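Local atomic coordinates of N-acyl homoserine lactonase (Bacillus thuringiensis, PDB entry 4J5H), a protein that hydrolyses the lactone ring of N-acyl homoserine lactones, short- and long-chain alike, at a two-zinc centre, thereby quenching bacterial quorum-sensing signals. Residues H108-H113 and R138-K143. The protein carries 1 engineered substitution. Sequence-based numbering, arbitrary orientation.
Sequences HLHWDH and REEYMK. Engineered in segment 108-113: W111 (natural residue Phe). With ZN (zinc ion), chain C; ZN (zinc ion), chain B; 1K4 (N-decanoyl-L-homoserine), chain D.
H110 and Y141 meet at a slant: their ring planes lie 38° apart with centroids 5.4 Å from each other, a geometry that is neither stacked nor edge-to-face, and H110 CD2 makes the approach to Y141 CE1. With CG beside its own backbone N (chi1 -72°), the imidazole presents ND1 to one zinc ion at 2.2 Å and brings NE2 within hydrogen-bonding distance of a water held by the 138-143 loop. NE2 donates to this water, which lies in the ring plane and in turn donates to E140 OE1 and Y141 OH. An almost straight salt bridge from R138 NE to E140 OE1 (2.7 Å), on the syn side, positions the carboxylate; gripped by zinc and water, the imidazole is probably fixed in its rotation. The edge of the Y141 ring faces L109 O (CD1 to O 3.3 Å), while L109 CB rests on Y141 CE1. Engineered W111 meets M142 through CB, 3.5 Å from SD; the sulfur lies obliquely to the indole in a Met-aromatic contact. The indole itself extends to the bound product, where NE1 donates to OAD of N-decanoyl-L-homoserine at 3.0 Å, though bent at 135°. Two more waters tie the backbones together, one joining L109 O to M142 N, the other linking W111 N, E140 O and the product's amide oxygen OAB. H108, H110 and H113 belong to the HxHxDH motif of the metallo-beta-lactamase fold; the product's carboxylate bridges the two zinc ions, and H173, H239 and the shared D195 supply the remaining protein ligands. The motif follows strand 103-105 and runs into helix 111-114; E131 of helix 129-135 bonds both Y141 OH and the L109 amide, A135 packs on both side chains, and strand 77-80 packs against W111.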
ATOM      1  N   HIS A 108       0.277  -5.555   1.067  1.00  9.76           N
ATOM      2  CA  HIS A 108       0.669  -6.630   0.249  1.00  9.85           C
ATOM      3  C   HIS A 108       2.167  -6.470  -0.049  1.00 10.58           C
ATOM      4  O   HIS A 108       2.786  -5.493   0.392  1.00 10.42           O
ATOM      5  CB  HIS A 108      -0.204  -6.723  -1.010  1.00 10.18           C
ATOM      6  CG  HIS A 108      -0.129  -5.585  -1.971  1.00 10.86           C
ATOM      7  ND1 HIS A 108      -0.286  -4.253  -1.638  1.00 10.68           N
ATOM      8  CD2 HIS A 108      -0.063  -5.625  -3.314  1.00 11.98           C
ATOM      9  CE1 HIS A 108      -0.301  -3.533  -2.740  1.00 11.82           C
ATOM     10  NE2 HIS A 108      -0.161  -4.340  -3.768  1.00 13.59           N
ATOM     11  N   LEU A 109       2.738  -7.439  -0.772  1.00  9.61           N
ATOM     12  CA  LEU A 109       4.196  -7.495  -0.951  1.00 10.98           C
ATOM     13  C   LEU A 109       4.664  -7.123  -2.363  1.00 11.39           C
ATOM     14  O   LEU A 109       5.810  -7.415  -2.752  1.00 12.20           O
ATOM     15  CB  LEU A 109       4.702  -8.875  -0.515  1.00 11.02           C
ATOM     16  CG  LEU A 109       4.546  -9.196   0.974  1.00 11.32           C
ATOM     17  CD1 LEU A 109       5.013 -10.607   1.301  1.00 12.82           C
ATOM     18  CD2 LEU A 109       5.192  -8.192   1.891  1.00 11.52           C
ATOM     19  N   HIS A 110       3.810  -6.435  -3.124  1.00 11.08           N
ATOM     20  CA  HIS A 110       4.257  -5.809  -4.352  1.00 10.45           C
ATOM     21  C   HIS A 110       5.393  -4.819  -4.100  1.00 11.85           C
ATOM     22  O   HIS A 110       5.528  -4.279  -3.015  1.00 11.64           O
ATOM     23  CB  HIS A 110       3.100  -5.160  -5.109  1.00 11.26           C
ATOM     24  CG  HIS A 110       2.174  -6.146  -5.752  1.00 11.56           C
ATOM     25  ND1 HIS A 110       0.924  -5.801  -6.206  1.00 12.22           N
ATOM     26  CD2 HIS A 110       2.328  -7.460  -6.030  1.00 13.73           C
ATOM     27  CE1 HIS A 110       0.345  -6.871  -6.734  1.00 13.64           C
ATOM     28  NE2 HIS A 110       1.167  -7.895  -6.616  1.00 14.47           N
ATOM     29  N   TRP A 111       6.181  -4.607  -5.147  1.00 12.66           N
ATOM     30  CA  TRP A 111       7.508  -3.998  -5.060  1.00 12.85           C
ATOM     31  C   TRP A 111       7.527  -2.589  -4.481  1.00 11.51           C
ATOM     32  O   TRP A 111       8.488  -2.186  -3.855  1.00 12.72           O
ATOM     33  CB  TRP A 111       8.199  -4.069  -6.446  1.00 14.86           C
ATOM     34  CG  TRP A 111       7.609  -3.075  -7.398  1.00 16.07           C
ATOM     35  CD1 TRP A 111       6.441  -3.179  -8.097  1.00 20.04           C
ATOM     36  CD2 TRP A 111       8.113  -1.770  -7.660  1.00 16.32           C
ATOM     37  NE1 TRP A 111       6.194  -2.017  -8.791  1.00 19.31           N
ATOM     38  CE2 TRP A 111       7.209  -1.138  -8.544  1.00 16.02           C
ATOM     39  CE3 TRP A 111       9.264  -1.075  -7.253  1.00 15.07           C
ATOM     40  CZ2 TRP A 111       7.417   0.158  -9.023  1.00 17.26           C
ATOM     41  CZ3 TRP A 111       9.463   0.202  -7.739  1.00 16.33           C
ATOM     42  CH2 TRP A 111       8.529   0.813  -8.603  1.00 18.45           C
ATOM     43  N   ASP A 112       6.455  -1.852  -4.740  1.00 11.42           N
ATOM     44  CA  ASP A 112       6.328  -0.462  -4.313  1.00 11.97           C
ATOM     45  C   ASP A 112       5.587  -0.306  -2.992  1.00 10.82           C
ATOM     46  O   ASP A 112       5.347   0.820  -2.540  1.00 13.31           O
ATOM     47  CB  ASP A 112       5.725   0.425  -5.399  1.00 15.98           C
ATOM     48  CG  ASP A 112       4.344  -0.022  -5.848  1.00 16.89           C
ATOM     49  OD1 ASP A 112       4.043  -1.227  -5.902  1.00 16.91           O
ATOM     50  OD2 ASP A 112       3.550   0.862  -6.199  1.00 29.86           O
ATOM     51  N   HIS A 113       5.250  -1.446  -2.383  1.00 10.37           N
ATOM     52  CA  HIS A 113       4.598  -1.501  -1.072  1.00  9.78           C
ATOM     53  C   HIS A 113       5.442  -2.172   0.015  1.00  9.48           C
ATOM     54  O   HIS A 113       5.290  -1.836   1.201  1.00 10.95           O
ATOM     55  CB  HIS A 113       3.266  -2.201  -1.166  1.00 10.12           C
ATOM     56  CG  HIS A 113       2.300  -1.460  -1.994  1.00 10.35           C
ATOM     57  ND1 HIS A 113       1.421  -0.543  -1.461  1.00 11.09           N
ATOM     58  CD2 HIS A 113       2.092  -1.461  -3.329  1.00 11.56           C
ATOM     59  CE1 HIS A 113       0.747   0.017  -2.448  1.00 12.62           C
ATOM     60  NE2 HIS A 113       1.117  -0.556  -3.579  1.00 12.73           N
ATOM     61  N   ARG A 138       5.656 -16.505  -6.871  1.00 21.77           N
ATOM     62  CA  ARG A 138       5.110 -15.849  -8.052  1.00 20.90           C
ATOM     63  C   ARG A 138       6.111 -14.849  -8.624  1.00 19.08           C
ATOM     64  O   ARG A 138       6.833 -14.185  -7.884  1.00 21.43           O
ATOM     65  CB  ARG A 138       3.773 -15.198  -7.737  1.00 19.86           C
ATOM     66  CG  ARG A 138       2.663 -16.217  -7.532  1.00 23.16           C
ATOM     67  CD  ARG A 138       1.291 -15.595  -7.437  1.00 23.89           C
ATOM     68  NE  ARG A 138       0.967 -14.790  -8.622  1.00 25.60           N
ATOM     69  CZ  ARG A 138       0.376 -15.253  -9.716  1.00 33.78           C
ATOM     70  NH1 ARG A 138      -0.006 -16.526  -9.812  1.00 39.39           N
ATOM     71  NH2 ARG A 138       0.143 -14.427 -10.728  1.00 50.49           N
ATOM     72  N   GLU A 139       6.110 -14.718  -9.955  1.00 21.74           N
ATOM     73  CA  GLU A 139       7.134 -13.927 -10.650  1.00 24.41           C
ATOM     74  C   GLU A 139       7.048 -12.425 -10.430  1.00 23.53           C
ATOM     75  O   GLU A 139       8.031 -11.730 -10.625  1.00 25.09           O
ATOM     76  CB  GLU A 139       7.129 -14.208 -12.151  1.00 31.66           C
ATOM     77  CG  GLU A 139       5.850 -13.792 -12.870  1.00 35.09           C
ATOM     78  CD  GLU A 139       5.801 -14.284 -14.315  1.00 50.45           C
ATOM     79  OE1 GLU A 139       4.750 -14.098 -14.977  1.00 65.21           O
ATOM     80  OE2 GLU A 139       6.812 -14.862 -14.782  1.00 56.66           O
ATOM     81  N   GLU A 140       5.877 -11.924 -10.051  1.00 20.96           N
ATOM     82  CA  GLU A 140       5.700 -10.485  -9.836  1.00 22.11           C
ATOM     83  C   GLU A 140       6.259  -9.987  -8.494  1.00 22.60           C
ATOM     84  O   GLU A 140       6.084  -8.814  -8.146  1.00 27.42           O
ATOM     85  CB  GLU A 140       4.232 -10.063 -10.022  1.00 22.28           C
ATOM     86  CG  GLU A 140       3.236 -10.539  -8.977  1.00 21.41           C
ATOM     87  CD  GLU A 140       2.617 -11.899  -9.260  1.00 21.08           C
ATOM     88  OE1 GLU A 140       1.566 -12.194  -8.649  1.00 21.06           O
ATOM     89  OE2 GLU A 140       3.150 -12.675 -10.100  1.00 24.92           O
ATOM     90  N   TYR A 141       6.901 -10.872  -7.725  1.00 19.18           N
ATOM     91  CA  TYR A 141       7.509 -10.491  -6.449  1.00 18.13           C
ATOM     92  C   TYR A 141       9.015 -10.413  -6.512  1.00 19.86           C
ATOM     93  O   TYR A 141       9.688 -11.356  -6.984  1.00 22.39           O
ATOM     94  CB  TYR A 141       7.077 -11.448  -5.342  1.00 17.52           C
ATOM     95  CG  TYR A 141       5.582 -11.319  -5.051  1.00 15.17           C
ATOM     96  CD1 TYR A 141       5.128 -10.361  -4.169  1.00 13.49           C
ATOM     97  CD2 TYR A 141       4.641 -12.100  -5.732  1.00 16.72           C
ATOM     98  CE1 TYR A 141       3.787 -10.218  -3.927  1.00 12.92           C
ATOM     99  CE2 TYR A 141       3.293 -11.974  -5.481  1.00 16.44           C
ATOM    100  CZ  TYR A 141       2.879 -11.049  -4.559  1.00 13.08           C
ATOM    101  OH  TYR A 141       1.537 -10.862  -4.305  1.00 14.39           O
ATOM    102  N   MET A 142       9.536  -9.274  -6.057  1.00 17.36           N
ATOM    103  CA  MET A 142      10.975  -9.043  -6.001  1.00 15.61           C
ATOM    104  C   MET A 142      11.521  -9.663  -4.727  1.00 17.71           C
ATOM    105  O   MET A 142      10.841  -9.664  -3.696  1.00 16.11           O
ATOM    106  CB  MET A 142      11.273  -7.543  -5.996  1.00 18.55           C
ATOM    107  CG  MET A 142      10.880  -6.791  -7.249  1.00 19.53           C
ATOM    108  SD  MET A 142      11.486  -5.098  -7.254  1.00 22.50           S
ATOM    109  CE  MET A 142      13.236  -5.253  -7.483  1.00 26.08           C
ATOM    110  N   LYS A 143      12.774 -10.126  -4.775  1.00 19.22           N
ATOM    111  CA  LYS A 143      13.428 -10.741  -3.610  1.00 17.15           C
ATOM    112  C   LYS A 143      13.423  -9.832  -2.371  1.00 16.48           C
ATOM    113  O   LYS A 143      13.317 -10.305  -1.223  1.00 18.31           O
ATOM    114  CB  LYS A 143      14.878 -11.134  -3.963  1.00 21.35           C
ATOM    115  CG  LYS A 143      15.828  -9.952  -4.249  1.00 33.58           C
ATOM    116  CD  LYS A 143      17.205 -10.392  -4.766  1.00 39.95           C
ATOM    117  CE  LYS A 143      18.042  -9.237  -5.309  1.00 46.86           C
ATOM    118  NZ  LYS A 143      19.077  -9.676  -6.284  1.00 54.93           N
TER
HETATM  119 ZN    ZN C 302      -0.187  -3.989  -5.828  1.00 13.72          ZN
HETATM  120 ZN    ZN B 301       0.207  -0.296  -5.370  1.00 16.17          ZN
HETATM  121  O   1K4 D 303       0.836  -3.019  -7.103  1.00 22.36           O
HETATM  122  C   1K4 D 303       1.451  -1.975  -7.356  1.00 18.77           C
HETATM  123  OXT 1K4 D 303       1.345  -0.970  -6.577  1.00 23.58           O
HETATM  124  CA  1K4 D 303       2.315  -1.953  -8.604  1.00 16.65           C
HETATM  125  CB  1K4 D 303       1.899  -0.682  -9.368  1.00 19.83           C
HETATM  126  CAG 1K4 D 303       2.879  -0.251 -10.435  1.00 25.73           C
HETATM  127  OAD 1K4 D 303       4.173  -0.122  -9.851  1.00 25.11           O
HETATM  128  N   1K4 D 303       2.061  -3.093  -9.497  1.00 20.17           N
HETATM  129  CAQ 1K4 D 303       2.660  -4.259  -9.255  1.00 19.28           C
HETATM  130  OAB 1K4 D 303       3.482  -4.449  -8.345  1.00 19.76           O
HETATM  131  CAN 1K4 D 303       2.298  -5.396 -10.162  1.00 24.17           C
HETATM  132  CAM 1K4 D 303       3.449  -6.364 -10.387  1.00 27.88           C
HETATM  133  CAL 1K4 D 303       4.572  -5.661 -11.142  1.00 32.97           C
HETATM  134  CAK 1K4 D 303       5.668  -6.627 -11.571  1.00 36.86           C
HETATM  135  CAJ 1K4 D 303       6.985  -6.363 -10.866  1.00 34.70           C
HETATM  136  CAI 1K4 D 303       8.082  -7.199 -11.534  1.00 38.78           C
HETATM  137  CAH 1K4 D 303       8.934  -7.926 -10.502  1.00 38.74           C
HETATM  138  CAF 1K4 D 303      10.317  -8.334 -11.013  1.00 41.34           C
HETATM  139  CAA 1K4 D 303      10.305  -8.953 -12.393  1.00 44.08           C
HETATM  140  O   HOH W   1       7.490  -7.435  -5.195  1.00 19.62           O
HETATM  141  O   HOH W   2       0.264 -10.510  -7.096  1.00 20.22           O
HETATM  142  O   HOH W   3       5.384  -6.379  -7.336  1.00 17.77           O